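PDB 3QGM: p-nitrophenyl phosphatase (Pho2) from Archaeoglobus fulgidus, which probably hydrolyses phosphate esters as a metal-dependent phosphatase of the haloacid dehalogenase (HAD) superfamily, and binds a calcium ion. Local coordinates for residues L121-N126 against I145-T150; V75-T80 against E99-E104; Q213-V218 against E246-K251. All coordinates share one frame; numbering follows the deposited sequence.

Contact 1 (L121-N126 against I145-T150); sequences LVVGSN and IRYIAT
Leu-121 and Tyr-147 sit opposite each other on two neighbouring parallel strands, and their side chains run alongside each other to the same face of the sheet. In both, CG is anti to the backbone N (chi1 169° and 167°), which carries the leucine branch along the tyrosine ring. Methyl CD2 of Leu-121 lies over one face of that ring, 4.2 Å from the centroid of Tyr-147 and displaced toward the rim, a CH-pi contact. Val-123 reaches the same ring differently: its CG2 comes obliquely to CE1 of Tyr-147, at a close 3.4 Å. The long branch of Ile-145 extends the apolar group, its CD1 resting 4.1 Å from CB of Leu-121. The Tyr-147 ring also packs on Ile-170 and Leu-173 of helix 167-177; small Ala-149 lets Ile-170 settle on this face, while Val-123 meets Ile-169. Were the ring cut back to an alanine here, CD2 of Leu-121 and CG2 of Val-123 would probably lose their aromatic surface, and a gap is likely to open against Ile-170 and Leu-173. Val-122 and Ile-148 point to the other face, where beta-branched chains suit a strand and meet Ile-84 of helix 76-87.

Between the faces runs a ladder of four nearly straight backbone bonds: Leu-121 N to Arg-146 O, Ile-148 N to Leu-121 O at 2.8 Å, Val-123 N to Ile-148 O, and Thr-150 N to Val-123 O. Helix 131-143 joins the strands, making a beta-alpha-beta unit in the five-stranded parallel sheet that, as in UmpH-like relatives, probably forms the cap domain.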
loop_
_atom_site.group_PDB
_atom_site.type_symbol
_atom_site.label_atom_id
_atom_site.label_comp_id
_atom_site.label_asym_id
_atom_site.label_seq_id
_atom_site.Cartn_x
_atom_site.Cartn_y
_atom_site.Cartn_z
ATOM N N LEU A 121 -4.864 -2.212 -16.726
ATOM C CA LEU A 121 -4.548 -1.347 -15.628
ATOM C C LEU A 121 -3.063 -1.013 -15.700
ATOM O O LEU A 121 -2.232 -1.902 -15.688
ATOM C CB LEU A 121 -4.904 -2.058 -14.278
ATOM C CG LEU A 121 -4.403 -1.421 -12.972
ATOM C CD1 LEU A 121 -4.925 0.044 -12.830
ATOM C CD2 LEU A 121 -4.760 -2.368 -11.705
ATOM N N VAL A 122 -2.740 0.275 -15.752
ATOM C CA VAL A 122 -1.387 0.774 -15.866
ATOM C C VAL A 122 -1.055 1.601 -14.614
ATOM O O VAL A 122 -1.657 2.627 -14.345
ATOM C CB VAL A 122 -1.221 1.610 -17.161
ATOM C CG1 VAL A 122 0.213 2.028 -17.376
ATOM C CG2 VAL A 122 -1.722 0.793 -18.354
ATOM N N VAL A 123 -0.158 1.077 -13.796
ATOM C CA VAL A 123 0.121 1.681 -12.517
ATOM C C VAL A 123 1.415 2.434 -12.669
ATOM O O VAL A 123 2.406 1.870 -13.040
ATOM C CB VAL A 123 0.228 0.588 -11.429
ATOM C CG1 VAL A 123 1.013 1.105 -10.256
ATOM C CG2 VAL A 123 -1.183 0.104 -10.999
ATOM N N GLY A 124 1.375 3.732 -12.467
ATOM C CA GLY A 124 2.558 4.564 -12.360
ATOM C C GLY A 124 2.343 5.501 -11.156
ATOM O O GLY A 124 1.202 5.745 -10.744
ATOM N N SER A 125 3.445 6.009 -10.608
ATOM C CA SER A 125 3.392 6.949 -9.520
ATOM C C SER A 125 2.567 8.173 -9.850
ATOM O O SER A 125 2.540 8.599 -11.014
ATOM C CB SER A 125 4.789 7.409 -9.156
ATOM O OG SER A 125 4.737 7.992 -7.888
ATOM N N ASN A 126 1.915 8.737 -8.843
ATOM C CA ASN A 126 1.146 9.982 -8.990
ATOM C C ASN A 126 1.168 10.833 -7.718
ATOM O O ASN A 126 0.605 10.433 -6.658
ATOM C CB ASN A 126 -0.295 9.619 -9.340
ATOM C CG ASN A 126 -1.059 10.764 -9.936
ATOM O OD1 ASN A 126 -0.773 11.922 -9.652
ATOM N ND2 ASN A 126 -2.065 10.451 -10.742
ATOM N N ILE A 145 -8.382 -7.566 -14.879
ATOM C CA ILE A 145 -7.733 -7.112 -16.103
ATOM C C ILE A 145 -6.214 -7.129 -15.991
ATOM O O ILE A 145 -5.636 -7.156 -14.917
ATOM C CB ILE A 145 -8.292 -5.735 -16.582
ATOM C CG1 ILE A 145 -7.890 -4.573 -15.659
ATOM C CG2 ILE A 145 -9.852 -5.806 -16.660
ATOM C CD1 ILE A 145 -8.373 -3.175 -16.151
ATOM N N ARG A 146 -5.578 -7.188 -17.141
ATOM C CA ARG A 146 -4.144 -7.285 -17.244
ATOM C C ARG A 146 -3.543 -6.040 -16.593
ATOM O O ARG A 146 -4.014 -4.943 -16.800
ATOM C CB ARG A 146 -3.767 -7.370 -18.735
ATOM C CG ARG A 146 -2.281 -7.430 -19.034
ATOM C CD ARG A 146 -2.075 -8.425 -20.218
ATOM N NE ARG A 146 -0.693 -8.537 -20.654
ATOM C CZ ARG A 146 0.193 -9.394 -20.138
ATOM N NH1 ARG A 146 -0.142 -10.229 -19.159
ATOM N NH2 ARG A 146 1.437 -9.413 -20.621
ATOM N N TYR A 147 -2.468 -6.232 -15.855
ATOM C CA TYR A 147 -2.004 -5.263 -14.902
ATOM C C TYR A 147 -0.512 -5.045 -15.141
ATOM O O TYR A 147 0.310 -5.924 -14.919
ATOM C CB TYR A 147 -2.374 -5.789 -13.498
ATOM C CG TYR A 147 -1.760 -5.119 -12.289
ATOM C CD1 TYR A 147 -1.146 -3.870 -12.358
ATOM C CD2 TYR A 147 -1.844 -5.745 -11.058
ATOM C CE1 TYR A 147 -0.585 -3.281 -11.220
ATOM C CE2 TYR A 147 -1.284 -5.176 -9.913
ATOM C CZ TYR A 147 -0.668 -3.943 -9.992
ATOM O OH TYR A 147 -0.101 -3.428 -8.852
ATOM N N ILE A 148 -0.186 -3.852 -15.627
ATOM C CA ILE A 148 1.173 -3.472 -15.888
ATOM C C ILE A 148 1.625 -2.345 -14.958
ATOM O O ILE A 148 0.894 -1.371 -14.725
ATOM C CB ILE A 148 1.333 -2.947 -17.330
ATOM C CG1 ILE A 148 0.524 -3.821 -18.293
ATOM C CG2 ILE A 148 2.828 -2.969 -17.690
ATOM C CD1 ILE A 148 1.132 -5.174 -18.515
ATOM N N ALA A 149 2.838 -2.438 -14.482
ATOM C CA ALA A 149 3.427 -1.339 -13.713
ATOM C C ALA A 149 4.656 -0.798 -14.458
ATOM O O ALA A 149 5.428 -1.539 -15.051
ATOM C CB ALA A 149 3.789 -1.782 -12.302
ATOM N N THR A 150 4.807 0.515 -14.418
ATOM C CA THR A 150 5.896 1.199 -15.067
ATOM C C THR A 150 7.241 0.823 -14.471
ATOM O O THR A 150 8.235 0.600 -15.185
ATOM C CB THR A 150 5.674 2.738 -14.960
ATOM O OG1 THR A 150 5.447 3.104 -13.583
ATOM C CG2 THR A 150 4.452 3.190 -15.789
#

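Contact 2 (V75-T80 against E99-E104); sequences VATYAT and EGLIEE
Ala-76 O, one residue before the Thr-77 that faces Leu-101 and Glu-104, is held by two donors from Thr-80. The hydroxyl OG1 of Thr-80 gives it a 2.8 Å bond and the amide N of Thr-80 a 2.9 Å bond, from opposite faces of the carbonyl plane. Bonding back to the carbonyl of the preceding turn satisfies the hydroxyl of Thr-80, which is buried between helix and sheet, while the methyl of Thr-80 meets Val-122.

Thr-77 carries most of the meeting on its helix. Its methyl CG2 lies over the backbone of the other helix, 3.9 Å from CA of Leu-101, and methyl CD1 of Leu-101 comes back to Thr-77 O at 3.9 Å. So small a residue suits the place, since the axes of the short segments 76-80 and 99-104 approach to 8.5 Å and run 32° apart. These are neighbouring helices on one face of the parallel sheet, in the alternation of strand and helix usual for an alpha/beta domain: strand 92-95 runs between them along the chain, and Leu-101 packs on Val-122 of strand 120-123.

Glu-104 lies roughly perpendicular to Thr-77, bringing its CG to 3.6 Å from OG1 of Thr-77, whose polar partner is Arg-52 O. A bend at chi2 (-69°) then turns the carboxylate toward Tyr-78. There OE1 of Glu-104 stands at the ring edge, in its plane, 3.4 Å from CD1 of Tyr-78, with the two flat groups nearly perpendicular. The second oxygen, OE2, accepts a bond from Arg-54 N, and the Arg-54 side chain makes a cation-pi contact with Tyr-78.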
loop_
_atom_site.group_PDB
_atom_site.type_symbol
_atom_site.label_atom_id
_atom_site.label_comp_id
_atom_site.label_asym_id
_atom_site.label_seq_id
_atom_site.Cartn_x
_atom_site.Cartn_y
_atom_site.Cartn_z
ATOM N N VAL A 75 12.694 5.379 -21.523
ATOM C CA VAL A 75 12.140 5.719 -20.217
ATOM C C VAL A 75 10.874 4.878 -19.980
ATOM O O VAL A 75 10.207 4.439 -20.926
ATOM C CB VAL A 75 11.891 7.249 -20.090
ATOM C CG1 VAL A 75 10.800 7.749 -21.120
ATOM C CG2 VAL A 75 11.583 7.626 -18.603
ATOM N N ALA A 76 10.616 4.593 -18.705
ATOM C CA ALA A 76 9.630 3.615 -18.335
ATOM C C ALA A 76 8.262 4.010 -18.846
ATOM O O ALA A 76 7.477 3.159 -19.164
ATOM C CB ALA A 76 9.607 3.412 -16.765
ATOM N N THR A 77 7.962 5.297 -18.909
ATOM C CA THR A 77 6.647 5.714 -19.377
ATOM C C THR A 77 6.466 5.264 -20.840
ATOM O O THR A 77 5.488 4.577 -21.208
ATOM C CB THR A 77 6.472 7.237 -19.310
ATOM O OG1 THR A 77 7.565 7.872 -19.981
ATOM C CG2 THR A 77 6.373 7.746 -17.804
ATOM N N TYR A 78 7.462 5.589 -21.657
ATOM C CA TYR A 78 7.432 5.154 -23.090
ATOM C C TYR A 78 7.500 3.615 -23.218
ATOM O O TYR A 78 6.795 3.007 -24.057
ATOM C CB TYR A 78 8.589 5.841 -23.824
ATOM C CG TYR A 78 8.925 5.363 -25.210
ATOM C CD1 TYR A 78 8.340 5.966 -26.303
ATOM C CD2 TYR A 78 9.850 4.328 -25.437
ATOM C CE1 TYR A 78 8.636 5.590 -27.599
ATOM C CE2 TYR A 78 10.153 3.895 -26.782
ATOM C CZ TYR A 78 9.523 4.559 -27.839
ATOM O OH TYR A 78 9.746 4.259 -29.167
ATOM N N ALA A 79 8.346 2.968 -22.398
ATOM C CA ALA A 79 8.576 1.550 -22.575
ATOM C C ALA A 79 7.240 0.885 -22.295
ATOM O O ALA A 79 6.835 -0.048 -23.004
ATOM C CB ALA A 79 9.714 1.005 -21.630
ATOM N N THR A 80 6.533 1.390 -21.280
ATOM C CA THR A 80 5.334 0.728 -20.808
ATOM C C THR A 80 4.233 0.825 -21.856
ATOM O O THR A 80 3.538 -0.174 -22.136
ATOM C CB THR A 80 4.844 1.342 -19.473
ATOM O OG1 THR A 80 5.803 1.048 -18.444
ATOM C CG2 THR A 80 3.451 0.801 -19.116
ATOM N N GLU A 99 0.701 12.986 -15.949
ATOM C CA GLU A 99 0.496 13.398 -17.345
ATOM C C GLU A 99 1.491 12.843 -18.352
ATOM O O GLU A 99 1.136 12.590 -19.477
ATOM C CB GLU A 99 0.435 14.929 -17.451
ATOM C CG GLU A 99 -0.600 15.425 -16.539
ATOM C CD GLU A 99 -1.266 16.655 -16.978
ATOM O OE1 GLU A 99 -0.572 17.581 -17.440
ATOM O OE2 GLU A 99 -2.500 16.673 -16.823
ATOM N N GLY A 100 2.725 12.688 -17.956
ATOM C CA GLY A 100 3.729 12.170 -18.849
ATOM C C GLY A 100 3.526 10.712 -19.196
ATOM O O GLY A 100 3.875 10.288 -20.303
ATOM N N LEU A 101 2.962 9.924 -18.271
ATOM C CA LEU A 101 2.599 8.563 -18.611
ATOM C C LEU A 101 1.405 8.520 -19.560
ATOM O O LEU A 101 1.432 7.805 -20.585
ATOM C CB LEU A 101 2.320 7.754 -17.375
ATOM C CG LEU A 101 1.876 6.322 -17.601
ATOM C CD1 LEU A 101 2.837 5.513 -18.505
ATOM C CD2 LEU A 101 1.716 5.634 -16.215
ATOM N N ILE A 102 0.391 9.320 -19.243
ATOM C CA ILE A 102 -0.818 9.411 -20.057
ATOM C C ILE A 102 -0.407 9.813 -21.478
ATOM O O ILE A 102 -0.901 9.276 -22.443
ATOM C CB ILE A 102 -1.766 10.463 -19.480
ATOM C CG1 ILE A 102 -2.315 10.022 -18.089
ATOM C CG2 ILE A 102 -2.882 10.753 -20.455
ATOM C CD1 ILE A 102 -3.125 11.086 -17.393
ATOM N N GLU A 103 0.478 10.796 -21.569
ATOM C CA GLU A 103 0.998 11.252 -22.858
ATOM C C GLU A 103 1.567 10.091 -23.663
ATOM O O GLU A 103 1.258 9.977 -24.853
ATOM C CB GLU A 103 2.056 12.336 -22.693
ATOM C CG GLU A 103 2.393 13.058 -23.987
ATOM C CD GLU A 103 2.482 14.560 -23.865
ATOM O OE1 GLU A 103 2.990 15.101 -22.867
ATOM O OE2 GLU A 103 1.992 15.197 -24.790
ATOM N N GLU A 104 2.443 9.282 -23.042
ATOM C CA GLU A 104 3.113 8.207 -23.772
ATOM C C GLU A 104 2.100 7.141 -24.121
ATOM O O GLU A 104 2.137 6.539 -25.183
ATOM C CB GLU A 104 4.276 7.607 -22.968
ATOM C CG GLU A 104 5.473 8.560 -22.788
ATOM C CD GLU A 104 6.249 8.834 -24.115
ATOM O OE1 GLU A 104 6.005 8.126 -25.108
ATOM O OE2 GLU A 104 7.126 9.723 -24.155
#

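Contact 3 (Q213-V218 against E246-K251); sequences QIDVDV and ERHGLK
Ile-214 and Val-218, both buried, form the close-packed part of this contact, with Leu-250 closing over them. The side chains of Ile-214 and Leu-250 run antiparallel past one another, and methyl CG2 of Ile-214 comes within 3.6 Å of CB of Leu-250. With CG2 anti to its backbone N, Ile-214 aims this methyl at the other segment, where it also meets CB of His-248 at 3.9 Å. Val-218, one turn on, adds a thinner layer, its CG1 lying 3.8 Å from Lys-251 O. Branched apolar chains suit these positions, because Ile-214 continues inward to Leu-230 of strand 227-231 and Val-218 to Thr-228.

Helix 214-224 and helix 241-248 are successive helices of the HAD core, a Rossmann-like fold of parallel strands alternating with helices. The first begins just after the calcium ligand Asp-212. Its opening turn is of the wider pi type: Gln-213 O accepts from Asp-217 N at 2.7 Å and also from Val-218 N at 3.2 Å.

The looser side belongs to Asp-215, His-248 and exposed Lys-251, whose CB is directed away from helix 214-224. Here CB of Asp-215 lies over one face of the imidazole, 3.5 Å from the centroid of His-248, a CH-pi contact, and the carboxylate is stacked almost flat on the ring, the planes 12° apart. No hydrogen bond joins the pair. On the opposite face CG of Arg-247 sits over the ring centre, so the imidazole is sandwiched between aliphatic carbons. Gly-249 then turns the chain with a positive phi of 63°, readily adopted without a side chain.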
loop_
_atom_site.group_PDB
_atom_site.type_symbol
_atom_site.label_atom_id
_atom_site.label_comp_id
_atom_site.label_asym_id
_atom_site.label_seq_id
_atom_site.Cartn_x
_atom_site.Cartn_y
_atom_site.Cartn_z
ATOM N N GLN A 213 22.765 2.271 -8.528
ATOM C CA GLN A 213 22.056 1.400 -7.569
ATOM C C GLN A 213 22.271 -0.093 -7.839
ATOM O O GLN A 213 21.959 -0.627 -8.925
ATOM C CB GLN A 213 20.558 1.698 -7.590
ATOM C CG GLN A 213 20.204 3.081 -7.093
ATOM C CD GLN A 213 18.695 3.280 -6.955
ATOM O OE1 GLN A 213 18.171 3.313 -5.856
ATOM N NE2 GLN A 213 18.016 3.454 -8.066
ATOM N N ILE A 214 22.759 -0.789 -6.817
ATOM C CA ILE A 214 23.033 -2.227 -6.921
ATOM C C ILE A 214 21.768 -2.999 -7.157
ATOM O O ILE A 214 21.688 -3.828 -8.065
ATOM C CB ILE A 214 23.660 -2.730 -5.676
ATOM C CG1 ILE A 214 24.957 -1.956 -5.432
ATOM C CG2 ILE A 214 23.832 -4.329 -5.736
ATOM C CD1 ILE A 214 26.209 -2.726 -5.576
ATOM N N ASP A 215 20.750 -2.702 -6.369
ATOM C CA ASP A 215 19.455 -3.386 -6.480
ATOM C C ASP A 215 18.610 -2.975 -7.660
ATOM O O ASP A 215 17.579 -3.559 -7.890
ATOM C CB ASP A 215 18.619 -3.148 -5.225
ATOM C CG ASP A 215 18.269 -1.698 -5.023
ATOM O OD1 ASP A 215 17.153 -1.440 -4.576
ATOM O OD2 ASP A 215 19.118 -0.832 -5.275
ATOM N N VAL A 216 19.020 -1.954 -8.401
ATOM C CA VAL A 216 18.292 -1.592 -9.595
ATOM C C VAL A 216 19.151 -1.894 -10.823
ATOM O O VAL A 216 18.818 -2.740 -11.666
ATOM C CB VAL A 216 17.877 -0.104 -9.500
ATOM C CG1 VAL A 216 17.247 0.387 -10.787
ATOM C CG2 VAL A 216 16.899 0.086 -8.256
ATOM N N ASP A 217 20.264 -1.194 -10.900
ATOM C CA ASP A 217 21.088 -1.210 -12.102
ATOM C C ASP A 217 21.929 -2.480 -12.206
ATOM O O ASP A 217 21.972 -3.094 -13.265
ATOM C CB ASP A 217 21.968 0.021 -12.107
ATOM C CG ASP A 217 21.132 1.276 -12.037
ATOM O OD1 ASP A 217 20.418 1.484 -13.041
ATOM O OD2 ASP A 217 21.115 1.959 -10.963
ATOM N N VAL A 218 22.570 -2.864 -11.116
ATOM C CA VAL A 218 23.339 -4.127 -11.130
ATOM C C VAL A 218 22.425 -5.326 -11.277
ATOM O O VAL A 218 22.736 -6.226 -12.059
ATOM C CB VAL A 218 24.286 -4.271 -9.957
ATOM C CG1 VAL A 218 25.069 -5.581 -10.088
ATOM C CG2 VAL A 218 25.228 -3.091 -9.956
ATOM N N GLU A 246 26.158 -6.073 0.688
ATOM C CA GLU A 246 25.594 -7.023 1.681
ATOM C C GLU A 246 24.076 -6.954 1.649
ATOM O O GLU A 246 23.412 -7.969 1.533
ATOM C CB GLU A 246 26.076 -6.728 3.115
ATOM C CG GLU A 246 27.193 -7.619 3.645
ATOM C CD GLU A 246 26.737 -9.057 3.991
ATOM O OE1 GLU A 246 27.624 -9.937 4.089
ATOM O OE2 GLU A 246 25.510 -9.314 4.155
ATOM N N ARG A 247 23.548 -5.744 1.754
ATOM C CA ARG A 247 22.112 -5.490 1.694
ATOM C C ARG A 247 21.431 -6.211 0.505
ATOM O O ARG A 247 20.425 -6.911 0.670
ATOM C CB ARG A 247 21.910 -3.976 1.605
ATOM C CG ARG A 247 20.479 -3.478 1.419
ATOM C CD ARG A 247 19.783 -3.215 2.733
ATOM N NE ARG A 247 20.504 -2.274 3.594
ATOM C CZ ARG A 247 20.552 -0.954 3.416
ATOM N NH1 ARG A 247 21.225 -0.193 4.280
ATOM N NH2 ARG A 247 19.944 -0.382 2.379
ATOM N N HIS A 248 21.990 -6.055 -0.692
ATOM C CA HIS A 248 21.291 -6.537 -1.864
ATOM C C HIS A 248 21.760 -7.924 -2.344
ATOM O O HIS A 248 21.083 -8.556 -3.164
ATOM C CB HIS A 248 21.325 -5.466 -2.938
ATOM C CG HIS A 248 20.786 -4.143 -2.468
ATOM N ND1 HIS A 248 19.469 -3.966 -2.078
ATOM C CD2 HIS A 248 21.387 -2.935 -2.316
ATOM C CE1 HIS A 248 19.282 -2.706 -1.721
ATOM N NE2 HIS A 248 20.429 -2.057 -1.857
ATOM N N GLY A 249 22.871 -8.417 -1.793
ATOM C CA GLY A 249 23.405 -9.725 -2.172
ATOM C C GLY A 249 23.831 -9.818 -3.631
ATOM O O GLY A 249 23.730 -10.890 -4.247
ATOM N N LEU A 250 24.269 -8.679 -4.185
ATOM C CA LEU A 250 24.814 -8.568 -5.538
ATOM C C LEU A 250 26.124 -7.759 -5.522
ATOM O O LEU A 250 26.311 -6.849 -4.705
ATOM C CB LEU A 250 23.824 -7.847 -6.448
ATOM C CG LEU A 250 22.485 -8.501 -6.736
ATOM C CD1 LEU A 250 21.697 -7.575 -7.593
ATOM C CD2 LEU A 250 22.654 -9.849 -7.429
ATOM N N LYS A 251 27.022 -8.116 -6.434
ATOM C CA LYS A 251 28.260 -7.387 -6.655
ATOM C C LYS A 251 28.299 -6.964 -8.098
ATOM O O LYS A 251 27.994 -7.783 -8.981
ATOM C CB LYS A 251 29.488 -8.277 -6.432
ATOM C CG LYS A 251 29.900 -8.485 -4.992
ATOM C CD LYS A 251 31.412 -8.739 -4.882
ATOM C CE LYS A 251 31.900 -9.811 -5.852
ATOM N NZ LYS A 251 33.089 -9.332 -6.636
#

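Along the chain contact 2 closes before contact 1 opens, and contact 3 comes last. Contacts 1 and 2 have centres 11 Å apart and share the five-stranded sheet: contact 1 joins two of its strands, contact 2 two helices on one face of it. They meet directly, CG2 of Thr-150 being 3.7 Å from CD2 of Leu-101. Contact 2 begins where the chain leaves strand 73-75 of the six-stranded core sheet for helix 76-87, at the passage from core to probable cap. Contact 3 belongs to that core, its centre about 25 Å from that of contact 1 and 26 Å from that of contact 2, in the domain that holds the calcium ion.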